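16S rRNA aminocarboxypropyltransferase (Vulcanisaeta distributa, PDB 5APG) probably transfers the aminocarboxypropyl group of S-adenosylmethionine to N1-methylpseudouridine in 16S rRNA, the last step in making a hypermodified nucleotide. Local coordinates at residues R90-T102 against Y108-I122. Sequence-based numbering, arbitrary orientation.
With EEM ([(3S)-3-amino-4-hydroxy-4-oxo-butyl]-[[(2S,3S,4R,5R)-5-(6-aminopurin-9-yl)-3,4-dihydroxy-oxolan-2-yl]methyl]-methyl-selanium), chain D.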
loop_
_atom_site.group_PDB
_atom_site.type_symbol
_atom_site.label_atom_id
_atom_site.label_comp_id
_atom_site.label_asym_id
_atom_site.label_seq_id
_atom_site.Cartn_x
_atom_site.Cartn_y
_atom_site.Cartn_z
ATOM N N ARG A 90 -5.686 7.144 8.260
ATOM C CA ARG A 90 -5.835 6.685 6.882
ATOM C C ARG A 90 -4.884 7.422 5.950
ATOM O O ARG A 90 -4.897 8.651 5.886
ATOM C CB ARG A 90 -7.282 6.873 6.415
ATOM C CG ARG A 90 -8.306 6.145 7.280
ATOM C CD ARG A 90 -9.733 6.574 6.943
ATOM N NE ARG A 90 -10.157 6.109 5.626
ATOM C CZ ARG A 90 -11.375 6.294 5.127
ATOM N NH1 ARG A 90 -12.292 6.938 5.840
ATOM N NH2 ARG A 90 -11.680 5.837 3.919
ATOM N N ARG A 91 -4.067 6.665 5.225
ATOM C CA ARG A 91 -3.084 7.246 4.313
ATOM C C ARG A 91 -3.025 6.493 2.987
ATOM O O ARG A 91 -2.962 5.262 2.967
ATOM C CB ARG A 91 -1.689 7.250 4.955
ATOM C CG ARG A 91 -1.549 8.129 6.199
ATOM C CD ARG A 91 -1.737 9.620 5.858
ATOM N NE ARG A 91 -1.506 10.483 7.017
ATOM C CZ ARG A 91 -2.452 10.877 7.866
ATOM N NH1 ARG A 91 -3.713 10.488 7.700
ATOM N NH2 ARG A 91 -2.137 11.666 8.888
ATOM N N ARG A 92 -3.044 7.227 1.878
ATOM C CA ARG A 92 -2.749 6.608 0.593
ATOM C C ARG A 92 -1.241 6.556 0.448
ATOM O O ARG A 92 -0.516 7.240 1.171
ATOM C CB ARG A 92 -3.372 7.379 -0.581
ATOM C CG ARG A 92 -2.798 8.786 -0.811
ATOM C CD ARG A 92 -3.267 9.337 -2.161
ATOM N NE ARG A 92 -2.812 10.699 -2.442
ATOM C CZ ARG A 92 -1.650 11.007 -3.011
ATOM N NH1 ARG A 92 -0.794 10.049 -3.343
ATOM N NH2 ARG A 92 -1.335 12.277 -3.236
ATOM N N LEU A 93 -0.759 5.733 -0.473
ATOM C CA LEU A 93 0.651 5.775 -0.802
ATOM C C LEU A 93 0.883 6.900 -1.794
ATOM O O LEU A 93 0.017 7.190 -2.613
ATOM C CB LEU A 93 1.131 4.445 -1.384
ATOM C CG LEU A 93 1.229 3.297 -0.380
ATOM C CD1 LEU A 93 1.439 2.005 -1.131
ATOM C CD2 LEU A 93 2.364 3.546 0.611
ATOM N N PRO A 94 2.052 7.546 -1.712
ATOM C CA PRO A 94 2.449 8.460 -2.783
ATOM C C PRO A 94 2.562 7.689 -4.088
ATOM O O PRO A 94 2.712 6.461 -4.071
ATOM C CB PRO A 94 3.811 8.998 -2.319
ATOM C CG PRO A 94 4.271 8.056 -1.281
ATOM C CD PRO A 94 3.043 7.500 -0.627
ATOM N N LEU A 95 2.498 8.404 -5.203
ATOM C CA LEU A 95 2.375 7.781 -6.512
ATOM C C LEU A 95 3.594 6.947 -6.882
ATOM O O LEU A 95 4.720 7.452 -6.924
ATOM C CB LEU A 95 2.134 8.852 -7.576
ATOM C CG LEU A 95 1.810 8.282 -8.957
ATOM C CD1 LEU A 95 0.462 7.578 -8.936
ATOM C CD2 LEU A 95 1.833 9.378 -9.994
ATOM N N LEU A 96 3.356 5.669 -7.161
ATOM C CA LEU A 96 4.418 4.740 -7.514
ATOM C C LEU A 96 3.989 3.887 -8.699
ATOM O O LEU A 96 2.801 3.782 -9.007
ATOM C CB LEU A 96 4.781 3.855 -6.317
ATOM C CG LEU A 96 5.449 4.589 -5.151
ATOM C CD1 LEU A 96 5.285 3.814 -3.843
ATOM C CD2 LEU A 96 6.923 4.838 -5.445
ATOM N N ILE A 97 4.965 3.283 -9.361
ATOM C CA ILE A 97 4.710 2.466 -10.535
ATOM C C ILE A 97 4.747 0.988 -10.153
ATOM O O ILE A 97 5.689 0.538 -9.505
ATOM C CB ILE A 97 5.749 2.755 -11.636
ATOM C CG1 ILE A 97 5.769 4.251 -11.975
ATOM C CG2 ILE A 97 5.471 1.928 -12.871
ATOM C CD1 ILE A 97 4.417 4.801 -12.384
ATOM N N ALA A 98 3.721 0.239 -10.545
ATOM C CA ALA A 98 3.652 -1.187 -10.226
ATOM C C ALA A 98 4.718 -1.971 -10.984
ATOM O O ALA A 98 5.034 -1.654 -12.132
ATOM C CB ALA A 98 2.260 -1.742 -10.543
ATOM N N ALA A 99 5.267 -2.993 -10.335
ATOM C CA ALA A 99 6.278 -3.843 -10.953
ATOM C C ALA A 99 5.796 -5.281 -11.132
ATOM O O ALA A 99 6.486 -6.095 -11.741
ATOM C CB ALA A 99 7.556 -3.827 -10.128
ATOM N N ASN A 100 4.623 -5.598 -10.589
ATOM C CA ASN A 100 4.079 -6.950 -10.703
ATOM C C ASN A 100 3.687 -7.252 -12.156
ATOM O O ASN A 100 3.411 -6.330 -12.922
ATOM C CB ASN A 100 2.886 -7.130 -9.750
ATOM C CG ASN A 100 1.673 -6.324 -10.157
ATOM O OD1 ASN A 100 0.990 -6.659 -11.125
ATOM N ND2 ASN A 100 1.379 -5.265 -9.403
ATOM N N PRO A 101 3.681 -8.541 -12.542
ATOM C CA PRO A 101 3.416 -8.933 -13.935
ATOM C C PRO A 101 2.040 -8.527 -14.467
ATOM O O PRO A 101 1.891 -8.371 -15.675
ATOM C CB PRO A 101 3.538 -10.463 -13.899
ATOM C CG PRO A 101 4.366 -10.758 -12.708
ATOM C CD PRO A 101 4.021 -9.705 -11.703
ATOM N N THR A 102 1.059 -8.359 -13.588
ATOM C CA THR A 102 -0.288 -8.000 -14.022
ATOM C C THR A 102 -0.388 -6.548 -14.479
ATOM O O THR A 102 -0.959 -6.257 -15.532
ATOM C CB THR A 102 -1.317 -8.233 -12.899
ATOM O OG1 THR A 102 -1.240 -9.590 -12.454
ATOM C CG2 THR A 102 -2.728 -7.940 -13.392
ATOM N N TYR A 108 0.091 3.796 -9.434
ATOM C CA TYR A 108 -0.792 3.833 -8.263
ATOM C C TYR A 108 -1.405 2.502 -7.845
ATOM O O TYR A 108 -1.517 2.222 -6.651
ATOM C CB TYR A 108 -1.924 4.843 -8.482
ATOM C CG TYR A 108 -2.603 5.271 -7.199
ATOM C CD1 TYR A 108 -1.892 5.937 -6.208
ATOM C CD2 TYR A 108 -3.949 5.008 -6.975
ATOM C CE1 TYR A 108 -2.500 6.336 -5.033
ATOM C CE2 TYR A 108 -4.569 5.404 -5.798
ATOM C CZ TYR A 108 -3.834 6.061 -4.829
ATOM O OH TYR A 108 -4.433 6.462 -3.659
ATOM N N ILE A 109 -1.824 1.690 -8.808
ATOM C CA ILE A 109 -2.532 0.454 -8.490
ATOM C C ILE A 109 -1.544 -0.666 -8.165
ATOM O O ILE A 109 -1.101 -1.391 -9.052
ATOM C CB ILE A 109 -3.451 0.024 -9.653
ATOM C CG1 ILE A 109 -4.396 1.171 -10.040
ATOM C CG2 ILE A 109 -4.227 -1.234 -9.292
ATOM C CD1 ILE A 109 -5.257 1.676 -8.895
ATOM N N LEU A 110 -1.207 -0.804 -6.882
ATOM C CA LEU A 110 -0.172 -1.743 -6.463
ATOM C C LEU A 110 -0.747 -3.027 -5.880
ATOM O O LEU A 110 -1.876 -3.046 -5.392
ATOM C CB LEU A 110 0.749 -1.089 -5.425
ATOM C CG LEU A 110 1.314 0.289 -5.787
ATOM C CD1 LEU A 110 2.229 0.800 -4.678
ATOM C CD2 LEU A 110 2.055 0.239 -7.122
ATOM N N SER A 111 0.042 -4.097 -5.925
ATOM C CA SER A 111 -0.298 -5.309 -5.192
ATOM C C SER A 111 -0.160 -5.033 -3.701
ATOM O O SER A 111 0.486 -4.064 -3.298
ATOM C CB SER A 111 0.603 -6.478 -5.602
ATOM O OG SER A 111 1.942 -6.283 -5.163
ATOM N N THR A 112 -0.780 -5.874 -2.883
ATOM C CA THR A 112 -0.706 -5.700 -1.442
ATOM C C THR A 112 0.752 -5.740 -0.970
ATOM O O THR A 112 1.161 -4.934 -0.134
ATOM C CB THR A 112 -1.543 -6.766 -0.711
ATOM O OG1 THR A 112 -2.922 -6.602 -1.063
ATOM C CG2 THR A 112 -1.396 -6.628 0.808
ATOM N N ILE A 113 1.550 -6.647 -1.530
ATOM C CA ILE A 113 2.932 -6.776 -1.073
ATOM C C ILE A 113 3.773 -5.565 -1.491
ATOM O O ILE A 113 4.643 -5.124 -0.739
ATOM C CB ILE A 113 3.597 -8.099 -1.578
ATOM C CG1 ILE A 113 4.944 -8.306 -0.892
ATOM C CG2 ILE A 113 3.772 -8.118 -3.099
ATOM C CD1 ILE A 113 5.505 -9.725 -1.021
ATOM N N GLU A 114 3.502 -5.006 -2.668
ATOM C CA GLU A 114 4.209 -3.806 -3.113
ATOM C C GLU A 114 3.839 -2.620 -2.231
ATOM O O GLU A 114 4.674 -1.770 -1.917
ATOM C CB GLU A 114 3.887 -3.489 -4.577
ATOM C CG GLU A 114 4.598 -4.384 -5.594
ATOM C CD GLU A 114 3.975 -4.289 -6.976
ATOM O OE1 GLU A 114 2.763 -4.558 -7.094
ATOM O OE2 GLU A 114 4.686 -3.933 -7.939
ATOM N N ALA A 115 2.574 -2.563 -1.839
ATOM C CA ALA A 115 2.112 -1.485 -0.981
ATOM C C ALA A 115 2.756 -1.547 0.394
ATOM O O ALA A 115 3.161 -0.521 0.942
ATOM C CB ALA A 115 0.625 -1.526 -0.854
ATOM N N VAL A 116 2.830 -2.750 0.957
ATOM C CA VAL A 116 3.490 -2.942 2.242
ATOM C C VAL A 116 4.952 -2.513 2.143
ATOM O O VAL A 116 5.450 -1.773 2.989
ATOM C CB VAL A 116 3.396 -4.413 2.712
ATOM C CG1 VAL A 116 4.342 -4.677 3.884
ATOM C CG2 VAL A 116 1.951 -4.755 3.093
ATOM N N ALA A 117 5.633 -2.957 1.094
ATOM C CA ALA A 117 7.045 -2.624 0.918
ATOM C C ALA A 117 7.256 -1.123 0.724
ATOM O O ALA A 117 8.184 -0.545 1.288
ATOM C CB ALA A 117 7.616 -3.386 -0.254
ATOM N N ALA A 118 6.402 -0.498 -0.086
ATOM C CA ALA A 118 6.472 0.949 -0.283
ATOM C C ALA A 118 6.302 1.701 1.038
ATOM O O ALA A 118 7.053 2.635 1.335
ATOM C CB ALA A 118 5.418 1.403 -1.289
ATOM N N ALA A 119 5.313 1.292 1.828
ATOM C CA ALA A 119 5.061 1.924 3.115
ATOM C C ALA A 119 6.280 1.791 4.024
ATOM O O ALA A 119 6.710 2.761 4.650
ATOM C CB ALA A 119 3.828 1.319 3.781
ATOM N N LEU A 120 6.826 0.581 4.092
ATOM C CA LEU A 120 8.032 0.319 4.878
ATOM C C LEU A 120 9.200 1.199 4.434
ATOM O O LEU A 120 9.877 1.822 5.257
ATOM C CB LEU A 120 8.429 -1.156 4.770
ATOM C CG LEU A 120 7.527 -2.173 5.476
ATOM C CD1 LEU A 120 7.968 -3.604 5.164
ATOM C CD2 LEU A 120 7.517 -1.926 6.974
ATOM N N TYR A 121 9.439 1.235 3.128
ATOM C CA TYR A 121 10.538 2.021 2.575
ATOM C C TYR A 121 10.407 3.499 2.955
ATOM O O TYR A 121 11.354 4.111 3.454
ATOM C CB TYR A 121 10.583 1.868 1.053
ATOM C CG TYR A 121 11.859 2.380 0.418
ATOM C CD1 TYR A 121 12.064 3.741 0.213
ATOM C CD2 TYR A 121 12.862 1.500 0.023
ATOM C CE1 TYR A 121 13.231 4.209 -0.368
ATOM C CE2 TYR A 121 14.033 1.959 -0.557
ATOM C CZ TYR A 121 14.210 3.313 -0.749
ATOM O OH TYR A 121 15.371 3.775 -1.325
ATOM N N ILE A 122 9.224 4.059 2.728
ATOM C CA ILE A 122 8.967 5.475 2.988
ATOM C C ILE A 122 9.176 5.813 4.463
ATOM O O ILE A 122 9.663 6.893 4.803
ATOM C CB ILE A 122 7.536 5.859 2.543
ATOM C CG1 ILE A 122 7.456 5.882 1.016
ATOM C CG2 ILE A 122 7.119 7.226 3.100
ATOM C CD1 ILE A 122 6.062 5.645 0.482
HETATM C C2 EEM D . -2.649 2.819 -0.570
HETATM N N3 EEM D . -2.752 1.532 -0.431
HETATM C C4 EEM D . -2.540 0.735 -1.462
HETATM C "C1'" EEM D . -2.788 -1.614 -0.578
HETATM C "C2'" EEM D . -4.267 -1.453 -0.146
HETATM C "C3'" EEM D . -4.913 -2.353 -0.984
HETATM C "C4'" EEM D . -4.129 -3.422 -1.208
HETATM C "C5'" EEM D . -4.178 -3.956 -2.591
HETATM O O EEM D . -1.762 -8.328 -3.971
HETATM C C EEM D . -2.701 -8.889 -4.465
HETATM O OXT EEM D . -2.774 -10.105 -4.446
HETATM C CA EEM D . -3.832 -8.094 -5.079
HETATM N N EEM D . -4.703 -9.010 -5.761
HETATM C CB EEM D . -4.528 -7.387 -3.925
HETATM C CG EEM D . -5.465 -6.273 -4.343
HETATM SE SE EEM D . -5.791 -5.028 -2.837
HETATM C CE EEM D . -7.178 -3.758 -3.303
HETATM O "O4'" EEM D . -2.668 -2.764 -1.099
HETATM O "O3'" EEM D . -6.294 -2.648 -0.537
HETATM O "O2'" EEM D . -4.255 -1.984 1.184
HETATM N N9 EEM D . -2.570 -0.594 -1.641
HETATM C C8 EEM D . -2.272 -0.803 -2.908
HETATM N N7 EEM D . -2.069 0.325 -3.549
HETATM C C5 EEM D . -2.221 1.328 -2.667
HETATM N N1 EEM D . -2.350 3.435 -1.695
HETATM C C6 EEM D . -2.130 2.744 -2.774
HETATM N N6 EEM D . -1.825 3.374 -3.997
HETATM O O HOH W 1 -1.249 -4.098 -9.164
#
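E114 grips A99 and N100 with its two carboxylate oxygens. Its OE2 takes the backbone N of A99 at 2.6 Å, nearly in line with the C-O bond. A weak bond from N100 N reaches the same oxygen. OE1 meets N100 ND2 at 2.8 Å on its syn side, with the amide and carboxylate planes 72° apart. On the anti side OE1 accepts from S111 N and S111 OG. An alanine in place of E114 would probably leave A99 N, N100 ND2 and S111 N without their acceptor. Y108 N donates to L96 O at 2.7 Å. S111 OG in turn accepts from E114 N, which completes a capping box at the start of helix 112-122. The helix start and segment 90-102 line the cofactor site of a SPOUT-type fold, occupied here by the selenium analogue of S-adenosylmethionine. L93 N donates to EEM N1 at 3.1 Å, Y108 O accepts from EEM N6, and T112 N holds the EEM carboxylate. EEM N6 also lies over one face of the Y108 ring. L93 CG lies opposite its carbonyl carbon (chi1 -72°), which carries CD1 onto A115 CB at 3.6 Å. Farther out, Y108 OH bonds to P47 O, and R92 pairs with E161.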